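Local coordinates for protein ethylbenzene dehydrogenase beta-subunit (Aromatoleum aromaticum, PDB 2IVF) that serves as the iron-sulfur subunit of a three-chain enzyme assembly, holding three four-iron clusters and one three-iron cluster that probably relay electrons in a ferredoxin-like fold, at residues 19-24 with 222-227; 146-151 with 233-238; 174-179 with 216-221; 248-253 with 329-334. All blocks are in the same frame, centred on the assembly; numbering follows the deposited sequence.

Contact 1: 19-24 with 222-227; sequences LVTVID and IANACN. With SF4 (iron/sulfur cluster), chain U.
Thr-21 and Asn-227 approach each other from opposite directions, the threonine side chain pointing from strand 19-24 at the first turn of helix 225-228. Followed outward, the threonine begins with CB, 3.9 Å from ND2 of Asn-227, and then divides into two branches that both reach the amide. OG1 accepts an almost straight bond from Asn-227 ND2 (2.9 Å, 170°), and the hydroxyl lies essentially in the amide plane. The methyl CG2, anti to the threonine backbone N, packs against the other end of the same amide, 3.3 Å from Asn-227 OD1. This reach from a sheet strand to a cysteine-bearing helix belongs to a bacterial-type dicluster ferredoxin fold, where Cys-226 binds FE3 of one cluster through SG at 2.3 Å. The remaining N-H of Asn-227 ND2 makes a weak, bent bond to OD1 of Asn-224 (2.9 Å, 129°), and OD1 of Asn-227 accepts from NH1 of Arg-235, so both ends of the amide are held and its rotation is fixed. Asn-224, with CG set between its backbone N and carbonyl carbon, turns its own ND2 to the cluster, 3.3 Å from sulfide S2. Phe-237 of strand 235-239 packs on Thr-21, Asn-224 and Asn-227 alike.

Contact 2: 146-151 with 233-238; sequences YLARMC and RVRAFG. With SF4 (iron/sulfur cluster), chain T; SF4 (iron/sulfur cluster), chain S.
The guanidinium of Arg-235 is the flat group that carries the contact; a cluster meets it at its edge, and Ala-148 and Met-150 meet it obliquely. At the edge, in plane, sits sulfide S4 of the chain T cluster, 3.3 Å from NE of Arg-235. The two segment partners approach at a slant: CB of Ala-148 comes within 3.4 Å of Arg-235 NH2, and SD of Met-150 lies 3.5 Å from Arg-235 NH1. The methionine runs past the arginine in the opposite direction, and its chain, bent at chi2 (88°) and again at chi3 (77°), folds back so that CE also reaches NH1, at 3.6 Å. Strands 141-149 and 235-239 belong to different sheets of this ferredoxin-like subunit, and the arginine spans the space between them. Cys-151, just beyond the first strand, binds FE4 of the chain S cluster through SG at 2.3 Å, while Met-150 touches a third cluster. The buried nitrogens of Arg-235 are satisfied from outside the segments: NH1 donates to OD1 of Asn-227 and NH2 to OD1 of Asn-54. Held by these two amides, a cationic guanidinium beside S4 would be expected to stabilise negative charge on the cluster.

Contact 3: 174-179 with 216-221; sequences NGIVLV and PRIEKG. With SF4 (iron/sulfur cluster), chain S.
Ile-176 and Ile-218 make the apolar part of this small, buried contact: the methyl CD1 of Ile-176 reaches 4.4 Å from CG1 of Ile-218. The fit is loose, and Leu-19 of strand 19-24 packs on both isoleucines as well as on Asn-174, completing the apolar patch. Ile-218 holds CG1 between its backbone N and carbonyl carbon (chi1 81°), and a second bend carries CD1 toward the asparagine.

A mixed contact of polar and apolar atoms lies beside it. ND2 of Asn-174 is 4.1 Å from CD1 of Ile-218, a van der Waals approach in which the two side chains cross obliquely.

The hydrogen bonds are local to each segment and shape the pieces that meet. OD1 of Asn-174 accepts from the backbone N of Ile-176 at 3.1 Å, an Asx turn that fixes the amide and points ND2 across the contact. On the other side, helix 215-218 ends in a Schellman motif: Gly-221 N bonds to Ile-218 O (2.9 Å), and Ile-222 N to Arg-217 O, with Gly-221 at positive phi as the C-prime residue.

Charges lead outward, since Arg-217 and Glu-219 form salt bridges with Glu-107 and Arg-69 of the alpha-subunit chain. On the side of its strand away from Ile-218, Val-177 places CG2 3.9 Å from sulfide S1 of the chain S cluster. Strand 177-179 pairs antiparallel with 168-170 beside the cluster, an arrangement consistent with the ferredoxin-type dicluster domain in which both segments lie.

Contact 4: 248-253 with 329-334; sequences HKLVKK and MDLLIS
Lys-249 and Leu-331 stand at about a right angle to each other, the leucine tip pressed against the aliphatic part of the lysine. CD1 of Leu-331 lies 3.6 Å from CB of Lys-249, and CD2 of Leu-331 comes 3.9 Å from the lysine CD, so the two methyls sit along the extended chain. Leu-250 instead slides past Leu-331 in the opposite direction, its CD2 resting 4.0 Å from CB of Leu-331. The same methyl continues to Leu-332, where CD2 of Leu-250 meets CD2 of Leu-332 at 3.6 Å, the two leucines approaching on a slant. Leu-332 does not start out facing the partner helix; its end swings inward to make this touch. The short helical segments pass 10.7 Å apart at a crossing angle of -130°. Within the first, a pi-type turn has His-248 O accepting from the backbone N of both Lys-252 and Lys-253; after the second, Ser-334 OG donates to Leu-331 O (2.6 Å), from above the carbonyl plane. Strand 19-24 packs against the same leucines, Val-22 on Leu-250 and Asp-24 on Leu-332, while Leu-313 of helix 306-321 and Tyr-273 of the alpha-subunit chain also pack on Leu-332.

From the N terminus, strand 19-24 opens contact 1, whose loop closes only at 222-227. Contact 2 opens within it at 146-151 and closes after it at 233-238, so the two cross. Contact 3, joining 174-179 to 216-221, is nested inside both. Contact 4 follows in series, its loop running from 248-253 to 329-334. Strands 19-24 and 235-239, one from each crossing contact, are neighbours in the mixed sheet, joined by backbone bonds such as Val-20 N to Gly-238 O. Leu-19 N reaches Asn-174 O of contact 3, Val-22 packs against the helix of contact 4, and Arg-233 of contact 2 bonds to Ser-334, tying helices 246-253 and 327-333 to the cluster-binding core.

Contact 1: 19-24 with 222-227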
# COMPACT_ATOMS: atom_id res chain seq x y z
N LEU B 19 7.92 -15.75 -26.23
CA LEU B 19 8.07 -14.76 -25.20
C LEU B 19 7.91 -15.41 -23.85
O LEU B 19 7.02 -16.21 -23.65
CB LEU B 19 7.06 -13.62 -25.38
CG LEU B 19 7.33 -12.66 -26.56
CD1 LEU B 19 6.19 -11.63 -26.81
CD2 LEU B 19 8.63 -11.93 -26.33
N VAL B 20 8.80 -15.06 -22.94
CA VAL B 20 8.78 -15.58 -21.59
C VAL B 20 9.00 -14.48 -20.58
O VAL B 20 9.57 -13.42 -20.89
CB VAL B 20 9.81 -16.69 -21.36
CG1 VAL B 20 9.75 -17.78 -22.49
CG2 VAL B 20 11.15 -16.13 -21.20
N THR B 21 8.48 -14.75 -19.38
CA THR B 21 8.69 -13.90 -18.25
C THR B 21 9.36 -14.74 -17.17
O THR B 21 9.06 -15.92 -16.98
CB THR B 21 7.37 -13.33 -17.70
OG1 THR B 21 6.79 -12.37 -18.62
CG2 THR B 21 7.62 -12.64 -16.35
N VAL B 22 10.30 -14.14 -16.49
CA VAL B 22 10.87 -14.71 -15.29
C VAL B 22 10.39 -13.84 -14.12
O VAL B 22 10.42 -12.61 -14.19
CB VAL B 22 12.40 -14.72 -15.32
CG1 VAL B 22 12.99 -14.98 -13.92
CG2 VAL B 22 12.88 -15.77 -16.35
N ILE B 23 9.97 -14.49 -13.04
CA ILE B 23 9.51 -13.76 -11.83
C ILE B 23 10.33 -14.23 -10.66
O ILE B 23 10.38 -15.41 -10.38
CB ILE B 23 8.03 -14.08 -11.54
CG1 ILE B 23 7.19 -13.68 -12.78
CG2 ILE B 23 7.56 -13.46 -10.18
CD1 ILE B 23 5.66 -13.92 -12.68
N ASP B 24 11.03 -13.31 -10.00
CA ASP B 24 11.97 -13.67 -8.93
C ASP B 24 11.22 -13.57 -7.63
O ASP B 24 11.00 -12.49 -7.12
CB ASP B 24 13.18 -12.73 -8.91
CG ASP B 24 14.23 -13.18 -7.92
OD1 ASP B 24 13.89 -14.00 -7.00
OD2 ASP B 24 15.38 -12.69 -8.02
N ILE B 222 7.38 -2.11 -26.60
CA ILE B 222 7.10 -1.65 -25.22
C ILE B 222 6.84 -2.90 -24.36
O ILE B 222 6.02 -3.74 -24.72
CB ILE B 222 5.84 -0.78 -25.12
CG1 ILE B 222 5.88 0.41 -26.10
CG2 ILE B 222 5.66 -0.29 -23.68
CD1 ILE B 222 4.51 1.14 -26.21
N ALA B 223 7.57 -3.04 -23.27
CA ALA B 223 7.43 -4.22 -22.39
C ALA B 223 5.99 -4.32 -21.89
O ALA B 223 5.31 -3.31 -21.75
CB ALA B 223 8.42 -4.07 -21.21
N ASN B 224 5.54 -5.53 -21.63
CA ASN B 224 4.22 -5.73 -21.04
C ASN B 224 4.13 -5.06 -19.69
O ASN B 224 5.12 -4.97 -18.98
CB ASN B 224 3.90 -7.20 -20.96
CG ASN B 224 4.92 -7.97 -20.15
OD1 ASN B 224 6.11 -7.85 -20.39
ND2 ASN B 224 4.45 -8.80 -19.22
N ALA B 225 2.94 -4.59 -19.34
CA ALA B 225 2.77 -3.64 -18.25
C ALA B 225 3.09 -4.28 -16.87
O ALA B 225 3.64 -3.62 -15.96
CB ALA B 225 1.32 -3.10 -18.27
N CYS B 226 2.70 -5.53 -16.69
CA CYS B 226 2.90 -6.17 -15.38
C CYS B 226 4.37 -6.40 -15.07
O CYS B 226 4.78 -6.42 -13.91
CB CYS B 226 2.04 -7.43 -15.25
SG CYS B 226 2.47 -8.66 -16.48
N ASN B 227 5.16 -6.60 -16.13
CA ASN B 227 6.59 -6.66 -16.02
C ASN B 227 7.24 -5.29 -15.87
O ASN B 227 8.11 -5.12 -15.04
CB ASN B 227 7.17 -7.38 -17.22
CG ASN B 227 6.97 -8.86 -17.17
OD1 ASN B 227 6.70 -9.44 -16.10
ND2 ASN B 227 7.18 -9.52 -18.32
FE1 SF4 U . -0.83 -10.22 -19.52
FE2 SF4 U . -1.99 -8.23 -18.24
FE3 SF4 U . 0.62 -8.74 -17.83
FE4 SF4 U . -0.12 -7.63 -20.17
S1 SF4 U . -0.29 -6.66 -18.09
S2 SF4 U . 1.26 -9.42 -19.93
S3 SF4 U . -2.20 -8.62 -20.50
S4 SF4 U . -1.20 -10.11 -17.28

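Contact 2: 146-151 with 233-238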
# COMPACT_ATOMS: atom_id res chain seq x y z
N TYR B 146 5.06 -14.20 -1.87
CA TYR B 146 4.02 -13.73 -2.76
C TYR B 146 4.21 -14.32 -4.13
O TYR B 146 5.35 -14.46 -4.62
CB TYR B 146 4.02 -12.21 -2.78
CG TYR B 146 3.80 -11.62 -1.41
CD1 TYR B 146 2.56 -11.71 -0.80
CD2 TYR B 146 4.83 -10.96 -0.74
CE1 TYR B 146 2.35 -11.20 0.47
CE2 TYR B 146 4.61 -10.38 0.55
CZ TYR B 146 3.36 -10.51 1.13
OH TYR B 146 3.14 -9.96 2.37
N LEU B 147 3.10 -14.71 -4.76
CA LEU B 147 3.17 -15.47 -5.98
C LEU B 147 2.35 -14.81 -7.08
O LEU B 147 1.10 -14.88 -7.08
CB LEU B 147 2.68 -16.89 -5.72
CG LEU B 147 2.70 -17.83 -6.95
CD1 LEU B 147 4.11 -17.92 -7.53
CD2 LEU B 147 2.13 -19.25 -6.61
N ALA B 148 3.07 -14.13 -7.97
CA ALA B 148 2.53 -13.49 -9.15
C ALA B 148 2.36 -14.48 -10.26
O ALA B 148 3.24 -15.34 -10.50
CB ALA B 148 3.42 -12.29 -9.62
N ARG B 149 1.23 -14.37 -10.94
CA ARG B 149 0.90 -15.29 -11.98
C ARG B 149 0.15 -14.57 -13.09
O ARG B 149 -0.59 -13.62 -12.84
CB ARG B 149 0.04 -16.43 -11.44
CG ARG B 149 0.76 -17.36 -10.45
CD ARG B 149 -0.18 -18.33 -9.83
NE ARG B 149 -0.74 -19.07 -10.95
CZ ARG B 149 -2.02 -19.33 -11.15
NH1 ARG B 149 -2.94 -18.98 -10.29
NH2 ARG B 149 -2.37 -19.96 -12.26
N MET B 150 0.32 -15.07 -14.30
CA MET B 150 -0.46 -14.63 -15.44
C MET B 150 -0.65 -15.87 -16.31
O MET B 150 -0.30 -16.98 -15.90
CB MET B 150 0.30 -13.56 -16.26
CG MET B 150 0.93 -12.45 -15.50
SD MET B 150 2.61 -12.76 -14.89
CE MET B 150 3.52 -12.51 -16.44
N CYS B 151 -1.15 -15.68 -17.53
CA CYS B 151 -1.20 -16.81 -18.46
C CYS B 151 0.24 -17.15 -18.80
O CYS B 151 1.07 -16.27 -19.00
CB CYS B 151 -2.00 -16.51 -19.71
SG CYS B 151 -1.68 -17.63 -21.10
N ARG B 233 11.29 -4.86 -9.10
CA ARG B 233 12.31 -5.22 -10.11
C ARG B 233 12.51 -6.74 -10.12
O ARG B 233 13.62 -7.25 -10.27
CB ARG B 233 13.61 -4.44 -9.86
CG ARG B 233 13.37 -2.92 -9.58
CD ARG B 233 14.59 -2.17 -9.12
NE ARG B 233 15.49 -1.67 -10.17
CZ ARG B 233 16.56 -2.31 -10.66
NH1 ARG B 233 16.96 -3.50 -10.18
NH2 ARG B 233 17.30 -1.73 -11.57
N VAL B 234 11.37 -7.42 -10.04
CA VAL B 234 11.24 -8.87 -9.91
C VAL B 234 11.19 -9.57 -11.25
O VAL B 234 11.45 -10.76 -11.35
CB VAL B 234 9.89 -9.05 -9.18
CG1 VAL B 234 9.24 -10.37 -9.36
CG2 VAL B 234 10.04 -8.55 -7.76
N ARG B 235 10.81 -8.81 -12.27
CA ARG B 235 10.34 -9.35 -13.51
C ARG B 235 11.38 -9.18 -14.62
O ARG B 235 11.94 -8.12 -14.77
CB ARG B 235 9.11 -8.59 -13.95
CG ARG B 235 7.93 -8.57 -13.01
CD ARG B 235 7.32 -9.88 -12.92
NE ARG B 235 6.05 -9.80 -12.23
CZ ARG B 235 4.85 -9.91 -12.80
NH1 ARG B 235 4.70 -10.08 -14.10
NH2 ARG B 235 3.77 -9.86 -12.04
N ALA B 236 11.64 -10.22 -15.37
CA ALA B 236 12.37 -10.08 -16.61
C ALA B 236 11.55 -10.66 -17.74
O ALA B 236 10.69 -11.52 -17.55
CB ALA B 236 13.77 -10.79 -16.51
N PHE B 237 11.85 -10.19 -18.94
CA PHE B 237 10.98 -10.44 -20.06
C PHE B 237 11.84 -10.54 -21.31
O PHE B 237 12.83 -9.82 -21.46
CB PHE B 237 10.02 -9.27 -20.26
CG PHE B 237 9.04 -9.47 -21.39
CD1 PHE B 237 8.16 -10.52 -21.38
CD2 PHE B 237 9.00 -8.58 -22.48
CE1 PHE B 237 7.25 -10.70 -22.43
CE2 PHE B 237 8.08 -8.75 -23.51
CZ PHE B 237 7.22 -9.80 -23.50
N GLY B 238 11.44 -11.41 -22.21
CA GLY B 238 12.10 -11.46 -23.50
C GLY B 238 11.84 -12.75 -24.21
O GLY B 238 11.04 -13.54 -23.76
FE1 SF4 T . 5.56 -8.68 -6.82
FE2 SF4 T . 3.82 -7.67 -8.68
FE3 SF4 T . 6.40 -6.89 -8.59
FE4 SF4 T . 4.76 -6.01 -6.63
S1 SF4 T . 4.58 -5.52 -8.83
S2 SF4 T . 6.88 -6.84 -6.40
S3 SF4 T . 3.45 -7.87 -6.43
S4 SF4 T . 5.61 -9.02 -9.07
FE1 SF4 S . -3.85 -21.77 -19.51
FE2 SF4 S . -3.83 -21.72 -22.14
FE3 SF4 S . -1.51 -22.21 -20.76
FE4 SF4 S . -2.60 -19.70 -20.70
S1 SF4 S . -1.75 -20.80 -22.55
S2 SF4 S . -1.83 -20.93 -18.91
S3 SF4 S . -4.81 -20.18 -20.81
S4 SF4 S . -3.36 -23.58 -20.86

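Contact 3: 174-179 with 216-221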
# COMPACT_ATOMS: atom_id res chain seq x y z
N ASN B 174 5.66 -15.16 -31.74
CA ASN B 174 6.08 -14.87 -30.37
C ASN B 174 5.50 -15.77 -29.25
O ASN B 174 5.75 -15.55 -28.05
CB ASN B 174 5.77 -13.41 -30.07
CG ASN B 174 4.31 -13.05 -30.34
OD1 ASN B 174 3.42 -13.89 -30.23
ND2 ASN B 174 4.07 -11.80 -30.72
N GLY B 175 4.71 -16.76 -29.66
CA GLY B 175 4.12 -17.76 -28.77
C GLY B 175 2.96 -17.27 -27.93
O GLY B 175 2.52 -17.97 -27.03
N ILE B 176 2.45 -16.08 -28.24
CA ILE B 176 1.30 -15.55 -27.49
C ILE B 176 0.04 -16.32 -27.85
O ILE B 176 -0.26 -16.55 -29.06
CB ILE B 176 1.09 -14.05 -27.76
CG1 ILE B 176 2.33 -13.26 -27.27
CG2 ILE B 176 -0.15 -13.53 -27.03
CD1 ILE B 176 2.30 -11.74 -27.67
N VAL B 177 -0.64 -16.78 -26.79
CA VAL B 177 -1.87 -17.56 -26.92
C VAL B 177 -3.02 -16.59 -26.76
O VAL B 177 -3.06 -15.79 -25.84
CB VAL B 177 -1.94 -18.68 -25.88
CG1 VAL B 177 -3.30 -19.43 -25.97
CG2 VAL B 177 -0.76 -19.62 -26.08
N LEU B 178 -3.92 -16.60 -27.72
CA LEU B 178 -5.03 -15.66 -27.73
C LEU B 178 -6.38 -16.34 -27.98
O LEU B 178 -6.46 -17.34 -28.69
CB LEU B 178 -4.81 -14.58 -28.83
CG LEU B 178 -3.60 -13.64 -28.59
CD1 LEU B 178 -3.38 -12.82 -29.85
CD2 LEU B 178 -3.76 -12.70 -27.38
N VAL B 179 -7.42 -15.75 -27.42
CA VAL B 179 -8.82 -16.11 -27.72
C VAL B 179 -9.36 -15.09 -28.73
O VAL B 179 -9.51 -13.92 -28.40
CB VAL B 179 -9.73 -16.06 -26.46
CG1 VAL B 179 -11.20 -16.38 -26.88
CG2 VAL B 179 -9.25 -17.02 -25.38
N PRO B 216 -0.51 -5.31 -27.93
CA PRO B 216 -0.48 -3.96 -28.51
C PRO B 216 0.80 -3.16 -28.10
O PRO B 216 1.32 -2.35 -28.87
CB PRO B 216 -1.72 -3.32 -27.89
CG PRO B 216 -2.64 -4.46 -27.71
CD PRO B 216 -1.74 -5.48 -27.13
N ARG B 217 1.28 -3.43 -26.91
CA ARG B 217 2.48 -2.75 -26.41
C ARG B 217 3.75 -3.41 -26.94
O ARG B 217 4.63 -2.73 -27.49
CB ARG B 217 2.54 -2.81 -24.89
CG ARG B 217 1.55 -1.88 -24.24
CD ARG B 217 1.41 -2.17 -22.80
NE ARG B 217 2.66 -2.00 -21.98
CZ ARG B 217 2.90 -1.00 -21.13
NH1 ARG B 217 2.04 -0.03 -20.93
NH2 ARG B 217 4.02 -0.97 -20.42
N ILE B 218 3.81 -4.74 -26.83
CA ILE B 218 4.99 -5.45 -27.24
C ILE B 218 5.25 -5.32 -28.76
O ILE B 218 6.38 -5.26 -29.18
CB ILE B 218 5.03 -6.91 -26.69
CG1 ILE B 218 4.21 -7.80 -27.52
CG2 ILE B 218 4.78 -7.02 -25.13
CD1 ILE B 218 5.05 -8.36 -28.66
N GLU B 219 4.22 -5.24 -29.58
CA GLU B 219 4.43 -5.04 -31.02
C GLU B 219 5.00 -3.66 -31.40
O GLU B 219 5.47 -3.46 -32.52
CB GLU B 219 3.14 -5.32 -31.77
CG GLU B 219 2.10 -4.26 -31.58
CD GLU B 219 0.74 -4.69 -32.16
OE1 GLU B 219 0.61 -5.85 -32.62
OE2 GLU B 219 -0.17 -3.83 -32.12
N LYS B 220 4.94 -2.72 -30.46
CA LYS B 220 5.65 -1.45 -30.52
C LYS B 220 6.95 -1.44 -29.70
O LYS B 220 7.51 -0.38 -29.48
CB LYS B 220 4.75 -0.32 -29.97
CG LYS B 220 3.37 -0.17 -30.64
CD LYS B 220 3.48 0.01 -32.14
CE LYS B 220 2.09 0.20 -32.78
NZ LYS B 220 2.26 0.41 -34.21
N GLY B 221 7.43 -2.59 -29.26
CA GLY B 221 8.70 -2.69 -28.54
C GLY B 221 8.61 -2.24 -27.10
O GLY B 221 9.64 -2.01 -26.45
FE1 SF4 S . -3.85 -21.77 -19.51
FE2 SF4 S . -3.83 -21.72 -22.14
FE3 SF4 S . -1.51 -22.21 -20.76
FE4 SF4 S . -2.60 -19.70 -20.70
S1 SF4 S . -1.75 -20.80 -22.55
S2 SF4 S . -1.83 -20.93 -18.91
S3 SF4 S . -4.81 -20.18 -20.81
S4 SF4 S . -3.36 -23.58 -20.86

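Contact 4: 248-253 with 329-334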
# COMPACT_ATOMS: atom_id res chain seq x y z
N HIS B 248 16.72 -15.76 -20.99
CA HIS B 248 17.47 -16.90 -21.45
C HIS B 248 18.52 -17.34 -20.44
O HIS B 248 18.66 -18.54 -20.16
CB HIS B 248 18.19 -16.61 -22.75
CG HIS B 248 18.93 -17.78 -23.24
ND1 HIS B 248 18.35 -18.74 -24.03
CD2 HIS B 248 20.20 -18.19 -23.01
CE1 HIS B 248 19.24 -19.68 -24.30
NE2 HIS B 248 20.37 -19.37 -23.68
N LYS B 249 19.21 -16.36 -19.85
CA LYS B 249 20.29 -16.64 -18.89
C LYS B 249 19.82 -17.29 -17.59
O LYS B 249 20.49 -18.16 -17.04
CB LYS B 249 21.07 -15.36 -18.60
CG LYS B 249 21.94 -14.96 -19.77
CD LYS B 249 22.57 -13.59 -19.55
CE LYS B 249 23.28 -13.07 -20.83
NZ LYS B 249 23.65 -11.67 -20.62
N LEU B 250 18.66 -16.90 -17.14
CA LEU B 250 18.07 -17.46 -15.90
C LEU B 250 17.37 -18.79 -16.09
O LEU B 250 17.49 -19.66 -15.20
CB LEU B 250 17.12 -16.45 -15.29
CG LEU B 250 17.77 -15.13 -14.85
CD1 LEU B 250 16.73 -14.16 -14.40
CD2 LEU B 250 18.90 -15.26 -13.75
N VAL B 251 16.71 -18.98 -17.24
CA VAL B 251 15.90 -20.20 -17.51
C VAL B 251 16.78 -21.28 -18.10
O VAL B 251 16.74 -22.45 -17.66
CB VAL B 251 14.70 -19.90 -18.46
CG1 VAL B 251 13.89 -21.18 -18.88
CG2 VAL B 251 13.74 -18.88 -17.87
N LYS B 252 17.60 -20.89 -19.08
CA LYS B 252 18.34 -21.85 -19.87
C LYS B 252 19.78 -22.05 -19.45
O LYS B 252 20.28 -23.16 -19.53
CB LYS B 252 18.32 -21.48 -21.35
CG LYS B 252 16.95 -21.40 -21.99
CD LYS B 252 16.14 -22.67 -21.86
CE LYS B 252 16.72 -23.78 -22.66
NZ LYS B 252 15.70 -24.88 -22.70
N LYS B 253 20.47 -20.99 -19.04
CA LYS B 253 21.90 -21.08 -18.74
C LYS B 253 22.11 -21.45 -17.26
O LYS B 253 22.61 -22.53 -16.95
CB LYS B 253 22.59 -19.76 -19.10
CG LYS B 253 24.13 -19.62 -18.80
CD LYS B 253 24.59 -18.17 -19.16
CE LYS B 253 26.04 -17.90 -18.89
NZ LYS B 253 26.39 -16.45 -19.15
N MET B 329 24.07 -13.24 -9.68
CA MET B 329 23.65 -12.15 -8.84
C MET B 329 23.54 -10.84 -9.60
O MET B 329 22.68 -10.06 -9.31
CB MET B 329 24.52 -12.03 -7.61
CG MET B 329 24.42 -13.31 -6.76
SD MET B 329 22.84 -13.42 -5.90
CE MET B 329 22.28 -15.09 -6.28
N ASP B 330 24.40 -10.62 -10.58
CA ASP B 330 24.33 -9.42 -11.40
C ASP B 330 22.99 -9.38 -12.14
O ASP B 330 22.33 -8.33 -12.21
CB ASP B 330 25.45 -9.42 -12.42
CG ASP B 330 26.83 -9.10 -11.84
OD1 ASP B 330 26.96 -8.57 -10.73
OD2 ASP B 330 27.83 -9.33 -12.56
N LEU B 331 22.60 -10.53 -12.68
CA LEU B 331 21.34 -10.70 -13.42
C LEU B 331 20.15 -10.50 -12.51
O LEU B 331 19.17 -9.87 -12.89
CB LEU B 331 21.27 -12.08 -14.06
CG LEU B 331 22.24 -12.34 -15.20
CD1 LEU B 331 22.19 -13.82 -15.59
CD2 LEU B 331 21.89 -11.42 -16.37
N LEU B 332 20.22 -11.04 -11.29
CA LEU B 332 19.07 -11.03 -10.46
C LEU B 332 18.91 -9.65 -9.81
O LEU B 332 17.82 -9.25 -9.51
CB LEU B 332 19.14 -12.13 -9.39
CG LEU B 332 19.03 -13.56 -9.86
CD1 LEU B 332 19.24 -14.52 -8.64
CD2 LEU B 332 17.72 -13.90 -10.62
N ILE B 333 20.02 -8.95 -9.59
CA ILE B 333 19.98 -7.61 -9.07
C ILE B 333 19.55 -6.66 -10.18
O ILE B 333 18.69 -5.82 -9.94
CB ILE B 333 21.37 -7.20 -8.54
CG1 ILE B 333 21.63 -7.92 -7.22
CG2 ILE B 333 21.54 -5.67 -8.43
CD1 ILE B 333 23.03 -7.93 -6.78
N SER B 334 20.22 -6.75 -11.33
CA SER B 334 20.02 -5.86 -12.50
C SER B 334 20.14 -4.40 -12.19
O SER B 334 19.14 -3.70 -12.05
CB SER B 334 18.67 -6.08 -13.18
OG SER B 334 18.62 -7.42 -13.58